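Local structure of chorismatase (Streptomyces hygroscopicus, 4BPS) at residues Asp87-Leu99 and Thr120-Pro132. The protein hydrolyses chorismate to a dihydroxydihydrobenzoate and pyruvate, a step in the biosynthesis of the immunosuppressants FK506 and FK520. Residues are numbered along the deposited sequence; the frame is centred on the assembly and turned at random. Where two conformers were deposited one is given.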
loop_
_atom_site.group_PDB
_atom_site.type_symbol
_atom_site.label_atom_id
_atom_site.label_comp_id
_atom_site.label_asym_id
_atom_site.label_seq_id
_atom_site.Cartn_x
_atom_site.Cartn_y
_atom_site.Cartn_z
ATOM N N ASP A 87 15.100 5.956 13.000
ATOM C CA ASP A 87 15.987 4.855 13.340
ATOM C C ASP A 87 16.244 4.063 12.081
ATOM O O ASP A 87 15.300 3.658 11.415
ATOM C CB ASP A 87 15.328 3.940 14.367
ATOM C CG ASP A 87 15.262 4.568 15.737
ATOM O OD1 ASP A 87 16.286 4.480 16.454
ATOM O OD2 ASP A 87 14.214 5.152 16.090
ATOM N N ASN A 88 17.517 3.835 11.763
ATOM C CA ASN A 88 17.883 3.004 10.618
ATOM C C ASN A 88 17.233 3.467 9.319
ATOM O O ASN A 88 16.848 2.635 8.491
ATOM C CB ASN A 88 17.513 1.536 10.899
ATOM C CG ASN A 88 18.347 0.936 12.004
ATOM O OD1 ASN A 88 19.578 1.048 11.993
ATOM N ND2 ASN A 88 17.692 0.297 12.964
ATOM N N GLY A 89 17.117 4.788 9.139
ATOM C CA GLY A 89 16.519 5.360 7.943
ATOM C C GLY A 89 15.012 5.466 7.984
ATOM O O GLY A 89 14.429 6.020 7.074
ATOM N N ILE A 90 14.381 4.895 9.010
ATOM C CA ILE A 90 12.926 4.908 9.116
ATOM C C ILE A 90 12.510 6.118 9.933
ATOM O O ILE A 90 12.880 6.218 11.119
ATOM C CB ILE A 90 12.400 3.631 9.810
ATOM C CG1 ILE A 90 12.920 2.345 9.144
ATOM C CG2 ILE A 90 10.866 3.657 9.842
ATOM C CD1 ILE A 90 12.716 1.086 10.006
ATOM N N ALA A 91 11.730 7.017 9.330
ATOM C CA ALA A 91 11.084 8.074 10.091
ATOM C C ALA A 91 9.743 7.557 10.555
ATOM O O ALA A 91 8.994 7.003 9.751
ATOM C CB ALA A 91 10.931 9.338 9.261
ATOM N N TRP A 92 9.434 7.735 11.838
ATOM C CA TRP A 92 8.220 7.182 12.408
ATOM C C TRP A 92 7.560 8.136 13.382
ATOM O O TRP A 92 8.200 9.010 13.972
ATOM C CB TRP A 92 8.527 5.839 13.090
ATOM C CG TRP A 92 9.616 5.884 14.137
ATOM C CD1 TRP A 92 10.954 5.641 13.946
ATOM C CD2 TRP A 92 9.469 6.221 15.525
ATOM N NE1 TRP A 92 11.642 5.795 15.118
ATOM C CE2 TRP A 92 10.750 6.131 16.105
ATOM C CE3 TRP A 92 8.373 6.569 16.334
ATOM C CZ2 TRP A 92 10.983 6.402 17.452
ATOM C CZ3 TRP A 92 8.610 6.818 17.696
ATOM C CH2 TRP A 92 9.905 6.745 18.228
ATOM N N ALA A 93 6.253 7.938 13.528
ATOM C CA ALA A 93 5.460 8.610 14.554
ATOM C C ALA A 93 4.520 7.576 15.137
ATOM O O ALA A 93 3.988 6.733 14.398
ATOM C CB ALA A 93 4.647 9.762 13.956
ATOM N N ARG A 94 4.288 7.645 16.448
ATOM C CA ARG A 94 3.400 6.682 17.093
ATOM C C ARG A 94 2.399 7.410 17.975
ATOM O O ARG A 94 2.711 8.452 18.585
ATOM C CB ARG A 94 4.205 5.676 17.943
ATOM C CG ARG A 94 4.830 6.259 19.208
ATOM C CD ARG A 94 5.795 5.245 19.899
ATOM N NE ARG A 94 6.259 5.793 21.180
ATOM C CZ ARG A 94 5.563 5.750 22.320
ATOM N NH1 ARG A 94 4.396 5.123 22.371
ATOM N NH2 ARG A 94 6.018 6.349 23.419
ATOM N N THR A 95 1.201 6.839 18.046
ATOM C CA THR A 95 0.295 7.077 19.161
ATOM C C THR A 95 0.513 5.928 20.137
ATOM O O THR A 95 1.319 5.044 19.878
ATOM C CB THR A 95 -1.154 7.112 18.703
ATOM O OG1 THR A 95 -1.523 5.805 18.246
ATOM C CG2 THR A 95 -1.355 8.155 17.601
ATOM N N ASP A 96 -0.172 5.886 21.278
ATOM C CA ASP A 96 0.009 4.728 22.133
ATOM C C ASP A 96 -0.433 3.430 21.458
ATOM O O ASP A 96 0.153 2.372 21.738
ATOM C CB ASP A 96 -0.668 4.925 23.481
ATOM C CG ASP A 96 0.109 5.897 24.374
ATOM O OD1 ASP A 96 1.351 6.017 24.237
ATOM O OD2 ASP A 96 -0.508 6.537 25.249
ATOM N N ALA A 97 -1.377 3.501 20.515
ATOM C CA ALA A 97 -1.929 2.297 19.893
ATOM C C ALA A 97 -1.416 1.963 18.491
ATOM O O ALA A 97 -1.514 0.791 18.090
ATOM C CB ALA A 97 -3.455 2.388 19.861
ATOM N N TYR A 98 -0.913 2.952 17.735
ATOM C CA TYR A 98 -0.544 2.728 16.332
ATOM C C TYR A 98 0.760 3.437 15.978
ATOM O O TYR A 98 1.162 4.408 16.619
ATOM C CB TYR A 98 -1.661 3.184 15.374
ATOM C CG TYR A 98 -2.961 2.468 15.641
ATOM C CD1 TYR A 98 -3.159 1.151 15.202
ATOM C CD2 TYR A 98 -3.991 3.075 16.361
ATOM C CE1 TYR A 98 -4.358 0.482 15.490
ATOM C CE2 TYR A 98 -5.172 2.403 16.639
ATOM C CZ TYR A 98 -5.355 1.119 16.188
ATOM O OH TYR A 98 -6.521 0.419 16.445
ATOM N N LEU A 99 1.402 2.944 14.921
ATOM C CA LEU A 99 2.704 3.437 14.450
ATOM C C LEU A 99 2.632 3.620 12.927
ATOM O O LEU A 99 2.080 2.769 12.218
ATOM C CB LEU A 99 3.761 2.390 14.783
ATOM C CG LEU A 99 5.189 2.543 14.267
ATOM C CD1 LEU A 99 5.833 3.711 14.936
ATOM C CD2 LEU A 99 6.027 1.248 14.509
ATOM N N THR A 120 14.123 -5.886 7.187
ATOM C CA THR A 120 14.653 -6.275 8.498
ATOM C C THR A 120 14.513 -5.126 9.488
ATOM O O THR A 120 14.111 -5.313 10.632
ATOM C CB THR A 120 16.113 -6.701 8.394
ATOM O OG1 THR A 120 16.211 -7.959 7.710
ATOM C CG2 THR A 120 16.742 -6.864 9.782
ATOM N N ASN A 121 14.863 -3.935 9.031
ATOM C CA ASN A 121 14.814 -2.771 9.900
ATOM C C ASN A 121 13.365 -2.427 10.285
ATOM O O ASN A 121 13.104 -2.058 11.435
ATOM C CB ASN A 121 15.518 -1.576 9.259
ATOM C CG ASN A 121 17.022 -1.772 9.205
ATOM O OD1 ASN A 121 17.574 -2.541 9.990
ATOM N ND2 ASN A 121 17.678 -1.126 8.263
ATOM N N VAL A 122 12.425 -2.583 9.353
ATOM C CA VAL A 122 11.007 -2.391 9.669
ATOM C C VAL A 122 10.526 -3.398 10.723
ATOM O O VAL A 122 9.905 -3.016 11.739
ATOM C CB VAL A 122 10.152 -2.458 8.396
ATOM C CG1 VAL A 122 8.663 -2.507 8.721
ATOM C CG2 VAL A 122 10.453 -1.276 7.469
ATOM N N PHE A 123 10.798 -4.685 10.508
ATOM C CA PHE A 123 10.376 -5.696 11.476
ATOM C C PHE A 123 11.020 -5.425 12.828
ATOM O O PHE A 123 10.366 -5.536 13.876
ATOM C CB PHE A 123 10.718 -7.108 11.014
ATOM C CG PHE A 123 9.979 -7.569 9.777
ATOM C CD1 PHE A 123 8.597 -7.471 9.655
ATOM C CD2 PHE A 123 10.679 -8.155 8.739
ATOM C CE1 PHE A 123 7.946 -7.933 8.522
ATOM C CE2 PHE A 123 10.037 -8.595 7.585
ATOM C CZ PHE A 123 8.671 -8.489 7.482
ATOM N N GLN A 124 12.311 -5.080 12.833
ATOM C CA GLN A 124 12.986 -4.814 14.097
ATOM C C GLN A 124 12.421 -3.602 14.818
ATOM O O GLN A 124 12.306 -3.629 16.037
ATOM C CB GLN A 124 14.476 -4.645 13.855
ATOM C CG GLN A 124 15.259 -4.387 15.132
ATOM C CD GLN A 124 14.962 -5.395 16.281
ATOM O OE1 GLN A 124 14.874 -6.601 16.061
ATOM N NE2 GLN A 124 14.807 -4.886 17.506
ATOM N N LEU A 125 12.087 -2.532 14.086
ATOM C CA LEU A 125 11.524 -1.343 14.709
ATOM C C LEU A 125 10.146 -1.649 15.314
ATOM O O LEU A 125 9.820 -1.218 16.419
ATOM C CB LEU A 125 11.385 -0.197 13.695
ATOM C CG LEU A 125 10.920 1.127 14.317
ATOM C CD1 LEU A 125 12.013 1.722 15.191
ATOM C CD2 LEU A 125 10.493 2.109 13.218
ATOM N N THR A 126 9.316 -2.374 14.570
ATOM C CA THR A 126 8.004 -2.714 15.096
ATOM C C THR A 126 8.145 -3.544 16.363
ATOM O O THR A 126 7.383 -3.351 17.317
ATOM C CB THR A 126 7.107 -3.405 14.053
ATOM O OG1 THR A 126 7.665 -4.658 13.655
ATOM C CG2 THR A 126 6.849 -2.494 12.840
ATOM N N ARG A 127 9.113 -4.449 16.403
ATOM C CA ARG A 127 9.336 -5.221 17.624
ATOM C C ARG A 127 9.852 -4.336 18.766
ATOM O O ARG A 127 9.323 -4.380 19.889
ATOM C CB ARG A 127 10.313 -6.363 17.362
ATOM C CG ARG A 127 9.743 -7.455 16.526
ATOM C CD ARG A 127 10.643 -8.672 16.546
ATOM N NE ARG A 127 11.972 -8.444 15.961
ATOM C CZ ARG A 127 12.294 -8.673 14.686
ATOM N NH1 ARG A 127 11.393 -9.140 13.823
ATOM N NH2 ARG A 127 13.530 -8.445 14.276
ATOM N N SER A 128 10.879 -3.531 18.488
ATOM C CA SER A 128 11.514 -2.732 19.525
ATOM C C SER A 128 10.581 -1.683 20.130
ATOM O O SER A 128 10.611 -1.450 21.338
ATOM C CB SER A 128 12.742 -2.035 18.950
ATOM O OG SER A 128 13.344 -1.212 19.923
ATOM N N LEU A 129 9.758 -1.052 19.290
ATOM C CA LEU A 129 8.847 -0.028 19.781
ATOM C C LEU A 129 7.581 -0.624 20.397
ATOM O O LEU A 129 6.856 0.077 21.107
ATOM C CB LEU A 129 8.456 0.941 18.675
ATOM C CG LEU A 129 9.552 1.865 18.134
ATOM C CD1 LEU A 129 8.998 2.750 17.030
ATOM C CD2 LEU A 129 10.146 2.744 19.202
ATOM N N GLY A 130 7.283 -1.896 20.117
ATOM C CA GLY A 130 6.093 -2.528 20.672
ATOM C C GLY A 130 4.848 -2.384 19.804
ATOM O O GLY A 130 3.747 -2.291 20.357
ATOM N N TYR A 131 5.010 -2.431 18.480
ATOM C CA TYR A 131 3.901 -2.367 17.534
ATOM C C TYR A 131 4.033 -3.541 16.557
ATOM O O TYR A 131 4.254 -3.356 15.366
ATOM C CB TYR A 131 3.853 -1.012 16.800
ATOM C CG TYR A 131 3.663 0.146 17.741
ATOM C CD1 TYR A 131 4.727 0.626 18.509
ATOM C CD2 TYR A 131 2.418 0.750 17.896
ATOM C CE1 TYR A 131 4.557 1.665 19.405
ATOM C CE2 TYR A 131 2.235 1.783 18.816
ATOM C CZ TYR A 131 3.311 2.234 19.559
ATOM O OH TYR A 131 3.148 3.248 20.466
ATOM N N PRO A 132 3.900 -4.777 17.066
ATOM C CA PRO A 132 4.288 -5.929 16.247
ATOM C C PRO A 132 3.299 -6.285 15.136
ATOM O O PRO A 132 3.670 -7.066 14.264
ATOM C CB PRO A 132 4.356 -7.069 17.271
ATOM C CG PRO A 132 3.367 -6.659 18.322
ATOM C CD PRO A 132 3.555 -5.166 18.446
HETATM O O HOH W 1 15.040 -0.678 13.054
HETATM O O HOH W 2 16.434 0.915 6.432
HETATM O O HOH W 3 20.163 -1.600 11.016
#
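Strand 90-94 runs at 30° to helix 120-129, axes 10.5 Å apart at closest approach, and I90, W92 and R94 face the helix: one flank of the helix-on-sheet layer of the YjgF fold. The type I' turn D87-I90 sits over N121, while a Schellman motif at G130 ends the helix and turns Y131 toward the strands. I90 CD1 lies 3.5 Å from N121 O, and I90 CG2 meets L125 CD2 tip to tip. L129 CD1 stands over W92, 3.8 Å from the centroid of its six-membered ring; W92 NE1 donates to D87 OD2 (2.8 Å), on its anti lone pair near the indole plane, fixing the indole's turn. L99 CB makes a CH-pi contact over one face of the Y131 ring, 4.1 Å from the centroid. Y131 OH donates to T95 O (2.6 Å) in the carbonyl plane and accepts from R94 NH1 (2.9 Å). The R94 chain, extended from CG to NE (chi2 -172°), brings the guanidinium edge there; R94 NE salt-bridges E83. A phenylalanine for Y131 would probably leave T95 O without this donor and R94 NH1 without this acceptor. At the turn, the side-chain amides of N88 and N121 stack with planes 14° apart, and one water bridges N88 ND2 (2.8 Å) to N121 O.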